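Long-range contacts in phosphoprotein (Lettuce necrotic yellows virus, PDB 3T4R), which probably acts as a non-catalytic cofactor of the viral polymerase, tethering it to the nucleocapsid template and chaperoning soluble nucleoprotein, and is represented here by its C-terminal domain: residues H6-L11 with V34-L39; A40-G45 with E52-E57. All blocks are in the same frame, centred on the assembly; numbering follows the deposited sequence. Where two conformers were deposited one is given.

Contact 1: residues H6-L11 with V34-L39; sequences HEKEKL and VPDDIL
K8 reaches from helix 4-14 to the turn where helix 36-41 begins, and V34, D36 and L39 receive it. Its CB lies near CB of V34. K8 CG packs on both L39 CG (3.8 Å) and V34 CG1 (3.9 Å). CD and CE then run past the backbone carbonyl of V34. The chain is fully extended beyond CG (chi2 -177°, chi3 180°), which carries the ammonium group past the apolar atoms to the polar turn. There NZ donates two hydrogen bonds. One runs from K8 NZ to V34 O at 2.8 Å, nearly in line with the carbonyl. The other goes to D36 OD1, also 2.8 Å from K8 NZ, and forms a salt bridge. The two bonds fix the end of a buried lysine. D36 also has its side chain close to a bound magnesium ion.

One turn on, L11 packs beside the lysine chain. Its CD1 touches V34 CG1 at 4.0 Å and packs near CA of L39. CD2 of L39 rests against the backbone of E7, 3.9 Å from E7 O. Within the turn, P35 holds the N-cap position, and its O accepts from both I38 N and L39 N. The aliphatic stem of K8 thus packs on V34 and L39 while its ammonium group bonds at the start of helix 36-41, as one helix-to-helix contact of this small helical bundle.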
ATOM      1  N   HIS A   6       9.222  -6.926   0.458  1.00 42.58           N
ATOM      2  CA  HIS A   6      10.004  -6.124   1.345  1.00 41.05           C
ATOM      3  C   HIS A   6       9.891  -4.656   0.913  1.00 39.18           C
ATOM      4  O   HIS A   6       9.628  -3.804   1.745  1.00 37.99           O
ATOM      5  CB  HIS A   6      11.444  -6.615   1.248  1.00 45.94           C
ATOM      6  CG  HIS A   6      12.403  -5.877   2.117  1.00 47.60           C
ATOM      7  ND1 HIS A   6      12.714  -6.279   3.392  1.00 49.66           N
ATOM      8  CD2 HIS A   6      13.133  -4.763   1.883  1.00 50.93           C
ATOM      9  CE1 HIS A   6      13.591  -5.437   3.907  1.00 51.51           C
ATOM     10  NE2 HIS A   6      13.845  -4.496   3.018  1.00 48.81           N
ATOM     11  N   GLU A   7      10.091  -4.349  -0.362  1.00 39.36           N
ATOM     12  CA  GLU A   7      10.085  -2.941  -0.752  1.00 38.26           C
ATOM     13  C   GLU A   7       8.709  -2.336  -0.754  1.00 36.46           C
ATOM     14  O   GLU A   7       8.572  -1.124  -0.554  1.00 34.60           O
ATOM     15  CB  GLU A   7      10.686  -2.729  -2.117  1.00 41.73           C
ATOM     16  CG  GLU A   7      12.163  -3.058  -2.288  1.00 46.06           C
ATOM     17  CD  GLU A   7      13.081  -2.267  -1.409  1.00 49.59           C
ATOM     18  OE1 GLU A   7      12.862  -1.073  -1.204  1.00 53.85           O
ATOM     19  OE2 GLU A   7      14.032  -2.856  -0.886  1.00 53.14           O
ATOM     20  N   LYS A   8       7.687  -3.160  -0.966  1.00 34.72           N
ATOM     21  CA  LYS A   8       6.286  -2.706  -0.778  1.00 32.24           C
ATOM     22  C   LYS A   8       5.932  -2.337   0.722  1.00 32.67           C
ATOM     23  O   LYS A   8       5.279  -1.290   0.991  1.00 31.78           O
ATOM     24  CB  LYS A   8       5.302  -3.768  -1.320  1.00 31.28           C
ATOM     25  CG  LYS A   8       5.379  -3.901  -2.834  1.00 31.38           C
ATOM     26  CD  LYS A   8       4.381  -4.866  -3.374  1.00 32.14           C
ATOM     27  CE  LYS A   8       4.553  -4.890  -4.773  1.00 32.44           C
ATOM     28  NZ  LYS A   8       3.496  -5.714  -5.479  1.00 39.21           N
ATOM     29  N   GLU A   9       6.364  -3.179   1.645  1.00 32.48           N
ATOM     30  CA  GLU A   9       6.199  -2.953   3.090  1.00 34.04           C
ATOM     31  C   GLU A   9       6.944  -1.677   3.522  1.00 34.15           C
ATOM     32  O   GLU A   9       6.443  -0.892   4.301  1.00 35.03           O
ATOM     33  CB  GLU A   9       6.634  -4.191   3.866  1.00 34.66           C
ATOM     34  CG  GLU A   9       5.677  -5.369   3.697  1.00 38.28           C
ATOM     35  CD  GLU A   9       6.168  -6.648   4.390  1.00 47.72           C
ATOM     36  OE1 GLU A   9       6.912  -6.566   5.400  1.00 51.66           O
ATOM     37  OE2 GLU A   9       5.879  -7.763   3.897  1.00 55.13           O
ATOM     38  N   LYS A  10       8.107  -1.445   2.950  1.00 34.44           N
ATOM     39  CA  LYS A  10       8.925  -0.270   3.235  1.00 33.96           C
ATOM     40  C   LYS A  10       8.225   0.944   2.654  1.00 34.10           C
ATOM     41  O   LYS A  10       8.263   1.964   3.272  1.00 34.40           O
ATOM     42  CB  LYS A  10      10.309  -0.426   2.575  1.00 35.91           C
ATOM     43  CG  LYS A  10      11.242   0.693   2.846  1.00 37.55           C
ATOM     44  CD  LYS A  10      12.524   0.763   1.991  1.00 40.64           C
ATOM     45  CE  LYS A  10      13.437  -0.403   2.218  1.00 42.62           C
ATOM     46  NZ  LYS A  10      14.753  -0.262   1.492  1.00 50.33           N
ATOM     47  N   LEU A  11       7.576   0.825   1.483  1.00 32.48           N
ATOM     48  CA  LEU A  11       6.833   1.923   0.937  1.00 33.60           C
ATOM     49  C   LEU A  11       5.691   2.294   1.803  1.00 33.29           C
ATOM     50  O   LEU A  11       5.459   3.459   2.059  1.00 36.16           O
ATOM     51  CB  LEU A  11       6.266   1.566  -0.434  1.00 34.37           C
ATOM     52  CG  LEU A  11       6.060   2.606  -1.519  1.00 37.66           C
ATOM     53  CD1 LEU A  11       4.904   2.313  -2.417  1.00 37.24           C
ATOM     54  CD2 LEU A  11       6.122   4.118  -1.181  1.00 37.44           C
ATOM     55  N   VAL A  34      -0.600  -2.583  -2.653  1.00 32.34           N
ATOM     56  CA  VAL A  34       0.544  -1.983  -3.382  1.00 31.14           C
ATOM     57  C   VAL A  34       0.857  -2.869  -4.590  1.00 30.79           C
ATOM     58  O   VAL A  34       1.748  -3.672  -4.591  1.00 31.76           O
ATOM     59  CB  VAL A  34       1.769  -1.855  -2.492  1.00 31.58           C
ATOM     60  CG1 VAL A  34       2.785  -0.965  -3.195  1.00 31.28           C
ATOM     61  CG2 VAL A  34       1.410  -1.160  -1.138  1.00 31.78           C
ATOM     62  N   PRO A  35       0.034  -2.760  -5.627  1.00 34.02           N
ATOM     63  CA  PRO A  35       0.358  -3.459  -6.839  1.00 36.91           C
ATOM     64  C   PRO A  35       1.731  -2.953  -7.379  1.00 37.14           C
ATOM     65  O   PRO A  35       2.171  -1.877  -6.919  1.00 36.62           O
ATOM     66  CB  PRO A  35      -0.803  -3.055  -7.775  1.00 37.78           C
ATOM     67  CG  PRO A  35      -1.938  -2.597  -6.802  1.00 38.93           C
ATOM     68  CD  PRO A  35      -1.234  -1.967  -5.700  1.00 35.20           C
ATOM     69  N   ASP A  36       2.382  -3.662  -8.317  1.00 38.63           N
ATOM     70  CA  ASP A  36       3.729  -3.291  -8.792  1.00 41.18           C
ATOM     71  C   ASP A  36       3.792  -1.894  -9.475  1.00 43.73           C
ATOM     72  O   ASP A  36       4.812  -1.266  -9.502  1.00 45.93           O
ATOM     73  CB  ASP A  36       4.245  -4.318  -9.826  1.00 45.39           C
ATOM     74  CG  ASP A  36       4.269  -5.775  -9.288  1.00 44.99           C
ATOM     75  OD1 ASP A  36       4.386  -5.930  -8.073  1.00 43.94           O
ATOM     76  OD2 ASP A  36       4.169  -6.768 -10.072  1.00 54.18           O
ATOM     77  N   ASP A  37       2.708  -1.470 -10.094  1.00 45.45           N
ATOM     78  CA  ASP A  37       2.600  -0.161 -10.728  0.50 48.94           C
ATOM     79  C   ASP A  37       2.676   0.938  -9.680  1.00 45.97           C
ATOM     80  O   ASP A  37       3.137   2.017  -9.946  1.00 49.45           O
ATOM     81  CB  ASP A  37       1.317  -0.027 -11.582  0.50 53.08           C
ATOM     82  CG  ASP A  37      -0.018  -0.188 -10.769  0.50 54.12           C
ATOM     83  OD1 ASP A  37      -0.853   0.758 -10.725  0.50 58.72           O
ATOM     84  OD2 ASP A  37      -0.274  -1.292 -10.238  0.50 54.64           O
ATOM     85  N   ILE A  38       2.170   0.659  -8.484  1.00 43.02           N
ATOM     86  CA  ILE A  38       2.203   1.652  -7.387  1.00 42.64           C
ATOM     87  C   ILE A  38       3.582   1.752  -6.740  1.00 42.25           C
ATOM     88  O   ILE A  38       4.094   2.849  -6.508  1.00 45.16           O
ATOM     89  CB  ILE A  38       1.052   1.420  -6.368  1.00 42.51           C
ATOM     90  CG1 ILE A  38      -0.303   1.710  -7.073  1.00 46.15           C
ATOM     91  CG2 ILE A  38       1.246   2.292  -5.108  1.00 41.17           C
ATOM     92  CD1 ILE A  38      -1.475   1.593  -6.184  1.00 51.41           C
ATOM     93  N   LEU A  39       4.211   0.597  -6.523  1.00 39.88           N
ATOM     94  CA  LEU A  39       5.568   0.565  -6.073  1.00 41.56           C
ATOM     95  C   LEU A  39       6.452   1.357  -7.016  1.00 46.16           C
ATOM     96  O   LEU A  39       7.304   2.067  -6.569  1.00 49.67           O
ATOM     97  CB  LEU A  39       6.100  -0.862  -6.070  1.00 41.20           C
ATOM     98  CG  LEU A  39       7.143  -1.357  -5.048  1.00 43.34           C
ATOM     99  CD1 LEU A  39       7.997  -2.353  -5.655  1.00 39.64           C
ATOM    100  CD2 LEU A  39       7.895  -0.303  -4.262  1.00 37.33           C
TER

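Contact 2: residues A40-G45 with E52-E57; sequences AMAADG and EKIQNE
This is a helix-to-helix contact at the surface of the bundle, between helix 36-41 with the turn that follows and an early part of helix 50-72. M41, a selenomethionine, makes most of it by reaching across to I54, K53 and E57. Its CB sits 3.8 Å from CD1 of I54. From there the chain runs out extended, with chi2 at -175°. This takes the selenium past I54 CG1 to the polar side chains beyond. M41 SE lies 3.8 Å from CE of K53. The terminal methyl, M41 CE, comes within 3.5 Å of NZ of K53 and is also close to OE2 of E57. M41 crosses both of these side chains at about a right angle. K53 bends at chi3 and chi4, which turns its CE and NZ to the methyl end of M41. No hydrogen bond joins the two segments.

A42 adds a smaller contact, its CB 4.3 Å from CD1 of I54. A type I turn runs from A42 to G45. I54 is buried, and it also packs on I38 of helix 36-41 and on L15 and L46 in loops. Q55, on the same helix, touches W17 and donates from NE2 to L15 O, tying helix 50-72 to the loop after helix 4-14.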
ATOM      1  N   ALA A  40       6.241   1.191  -8.325  1.00 47.27           N
ATOM      2  CA  ALA A  40       7.091   1.735  -9.375  1.00 51.94           C
ATOM      3  C   ALA A  40       7.040   3.243  -9.341  1.00 54.64           C
ATOM      4  O   ALA A  40       7.996   3.917  -9.676  1.00 58.69           O
ATOM      5  CB  ALA A  40       6.631   1.244 -10.668  1.00 52.93           C
HETATM    6  N   MSE A  41       5.921   3.762  -8.854  1.00 54.47           N
HETATM    7  CA  MSE A  41       5.714   5.219  -8.723  1.00 58.27           C
HETATM    8  C   MSE A  41       6.767   5.846  -7.815  1.00 61.12           C
HETATM    9  O   MSE A  41       7.174   7.008  -8.020  1.00 65.89           O
HETATM   10  CB  MSE A  41       4.316   5.511  -8.164  1.00 56.81           C
HETATM   11  CG  MSE A  41       3.179   5.328  -9.172  1.00 59.09           C
HETATM   12 SE   MSE A  41       1.412   5.880  -8.444  0.90 68.26          SE
HETATM   13  CE  MSE A  41       0.412   5.959 -10.140  0.50 70.71           C
ATOM     14  N   ALA A  42       7.213   5.057  -6.838  1.00 58.03           N
ATOM     15  CA  ALA A  42       8.123   5.513  -5.805  1.00 61.95           C
ATOM     16  C   ALA A  42       9.580   5.293  -6.193  1.00 67.06           C
ATOM     17  O   ALA A  42      10.481   5.636  -5.426  1.00 71.39           O
ATOM     18  CB  ALA A  42       7.832   4.768  -4.542  1.00 57.84           C
ATOM     19  N   ALA A  43       9.789   4.694  -7.367  1.00 69.01           N
ATOM     20  CA  ALA A  43      11.095   4.173  -7.783  1.00 74.30           C
ATOM     21  C   ALA A  43      12.211   5.219  -7.706  1.00 83.25           C
ATOM     22  O   ALA A  43      13.174   5.052  -6.929  1.00 86.72           O
ATOM     23  CB  ALA A  43      11.009   3.544  -9.195  1.00 75.42           C
ATOM     24  N   ASP A  44      12.075   6.309  -8.477  1.00 87.98           N
ATOM     25  CA  ASP A  44      13.102   7.388  -8.478  1.00 97.95           C
ATOM     26  C   ASP A  44      12.930   8.297  -7.268  1.00 98.65           C
ATOM     27  O   ASP A  44      13.409   9.485  -7.231  1.00105.13           O
ATOM     28  CB  ASP A  44      13.068   8.194  -9.771  1.00103.74           C
ATOM     29  CG  ASP A  44      13.132   7.297 -10.997  1.00105.29           C
ATOM     30  OD1 ASP A  44      14.293   7.044 -11.485  1.00112.34           O
ATOM     31  OD2 ASP A  44      12.008   6.807 -11.427  1.00 99.60           O
ATOM     32  N   GLY A  45      12.191   7.708  -6.288  1.00 90.44           N
ATOM     33  CA  GLY A  45      12.166   8.317  -4.957  1.00 90.81           C
ATOM     34  C   GLY A  45      10.871   9.083  -4.711  1.00 87.51           C
ATOM     35  O   GLY A  45      10.026   9.321  -5.643  1.00 85.47           O
ATOM     36  N   GLU A  52       1.411  12.096  -1.404  1.00 61.80           N
ATOM     37  CA  GLU A  52      -0.027  12.144  -1.275  1.00 60.76           C
ATOM     38  C   GLU A  52      -0.685  11.388  -2.404  1.00 55.64           C
ATOM     39  O   GLU A  52      -1.703  10.794  -2.182  1.00 51.44           O
ATOM     40  CB  GLU A  52      -0.565  13.579  -1.253  1.00 70.45           C
ATOM     41  CG  GLU A  52      -1.534  13.851  -0.112  1.00 75.42           C
ATOM     42  CD  GLU A  52      -1.543  15.336   0.336  1.00 91.54           C
ATOM     43  OE1 GLU A  52      -2.389  16.088  -0.206  1.00101.17           O
ATOM     44  OE2 GLU A  52      -0.725  15.783   1.211  1.00 98.23           O
ATOM     45  N   LYS A  53      -0.116  11.454  -3.606  1.00 58.38           N
ATOM     46  CA  LYS A  53      -0.633  10.739  -4.791  1.00 57.68           C
ATOM     47  C   LYS A  53      -0.747   9.224  -4.555  1.00 51.39           C
ATOM     48  O   LYS A  53      -1.819   8.631  -4.682  1.00 49.41           O
ATOM     49  CB  LYS A  53       0.242  11.009  -6.022  1.00 62.87           C
ATOM     50  CG  LYS A  53      -0.486  10.815  -7.431  1.00 68.49           C
ATOM     51  CD  LYS A  53       0.556  10.707  -8.557  1.00 73.98           C
ATOM     52  CE  LYS A  53       0.463   9.388  -9.379  1.00 73.60           C
ATOM     53  NZ  LYS A  53      -0.735   9.256 -10.282  1.00 79.13           N
ATOM     54  N   ILE A  54       0.368   8.627  -4.168  1.00 49.49           N
ATOM     55  CA  ILE A  54       0.458   7.226  -3.903  1.00 45.51           C
ATOM     56  C   ILE A  54      -0.386   6.785  -2.737  1.00 43.39           C
ATOM     57  O   ILE A  54      -1.019   5.724  -2.837  1.00 44.08           O
ATOM     58  CB  ILE A  54       1.899   6.840  -3.653  1.00 44.74           C
ATOM     59  CG1 ILE A  54       2.730   7.275  -4.851  1.00 47.15           C
ATOM     60  CG2 ILE A  54       2.022   5.319  -3.409  1.00 40.24           C
ATOM     61  CD1 ILE A  54       4.186   7.116  -4.667  1.00 47.83           C
ATOM     62  N   GLN A  55      -0.375   7.545  -1.643  1.00 43.10           N
ATOM     63  CA  GLN A  55      -1.227   7.282  -0.483  1.00 42.15           C
ATOM     64  C   GLN A  55      -2.679   7.199  -0.940  1.00 43.26           C
ATOM     65  O   GLN A  55      -3.391   6.287  -0.521  1.00 42.54           O
ATOM     66  CB  GLN A  55      -1.157   8.413   0.541  1.00 45.22           C
ATOM     67  CG  GLN A  55       0.072   8.447   1.402  1.00 47.12           C
ATOM     68  CD  GLN A  55       0.119   9.683   2.286  1.00 57.60           C
ATOM     69  OE1 GLN A  55      -0.641  10.650   2.079  1.00 62.08           O
ATOM     70  NE2 GLN A  55       1.013   9.682   3.258  1.00 58.29           N
ATOM     71  N   ASN A  56      -3.110   8.145  -1.776  1.00 44.64           N
ATOM     72  CA  ASN A  56      -4.445   8.125  -2.339  1.00 49.06           C
ATOM     73  C   ASN A  56      -4.715   6.800  -3.116  1.00 46.18           C
ATOM     74  O   ASN A  56      -5.806   6.203  -3.012  1.00 48.09           O
ATOM     75  CB  ASN A  56      -4.690   9.357  -3.231  1.00 52.68           C
ATOM     76  CG  ASN A  56      -4.906  10.651  -2.421  1.00 62.20           C
ATOM     77  OD1 ASN A  56      -5.421  10.603  -1.285  1.00 62.89           O
ATOM     78  ND2 ASN A  56      -4.597  11.817  -3.036  1.00 67.21           N
ATOM     79  N   GLU A  57      -3.763   6.374  -3.911  1.00 45.64           N
ATOM     80  CA  GLU A  57      -3.938   5.145  -4.691  1.00 47.27           C
ATOM     81  C   GLU A  57      -4.098   3.934  -3.769  1.00 43.19           C
ATOM     82  O   GLU A  57      -4.921   3.059  -4.043  1.00 43.03           O
ATOM     83  CB  GLU A  57      -2.759   4.905  -5.660  1.00 48.91           C
ATOM     84  CG  GLU A  57      -2.670   5.900  -6.792  1.00 57.56           C
ATOM     85  CD  GLU A  57      -3.081   5.332  -8.105  1.00 72.38           C
ATOM     86  OE1 GLU A  57      -4.106   4.600  -8.148  1.00 80.61           O
ATOM     87  OE2 GLU A  57      -2.404   5.632  -9.122  1.00 80.92           O
TER

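Contacts 1 and 2 follow one another along the chain, and their centres lie 9 Å apart. Both use helix 36-41. Contact 1 joins its start to helix 4-14, and contact 2 joins M41 and A42 to helix 50-72. The short helix therefore bridges the first and last helices of the domain. The two contacts also touch directly. I38 CD1 packs on E57 CB at 3.6 Å, and L11 CD2 meets A42 CB at 3.8 Å. Contact 1 is the more deeply buried, while contact 2 lies farther from the centre of the chain. Contact 1 brings together segments 23 residues apart, contact 2 segments 7 apart, both within the C-terminal domain.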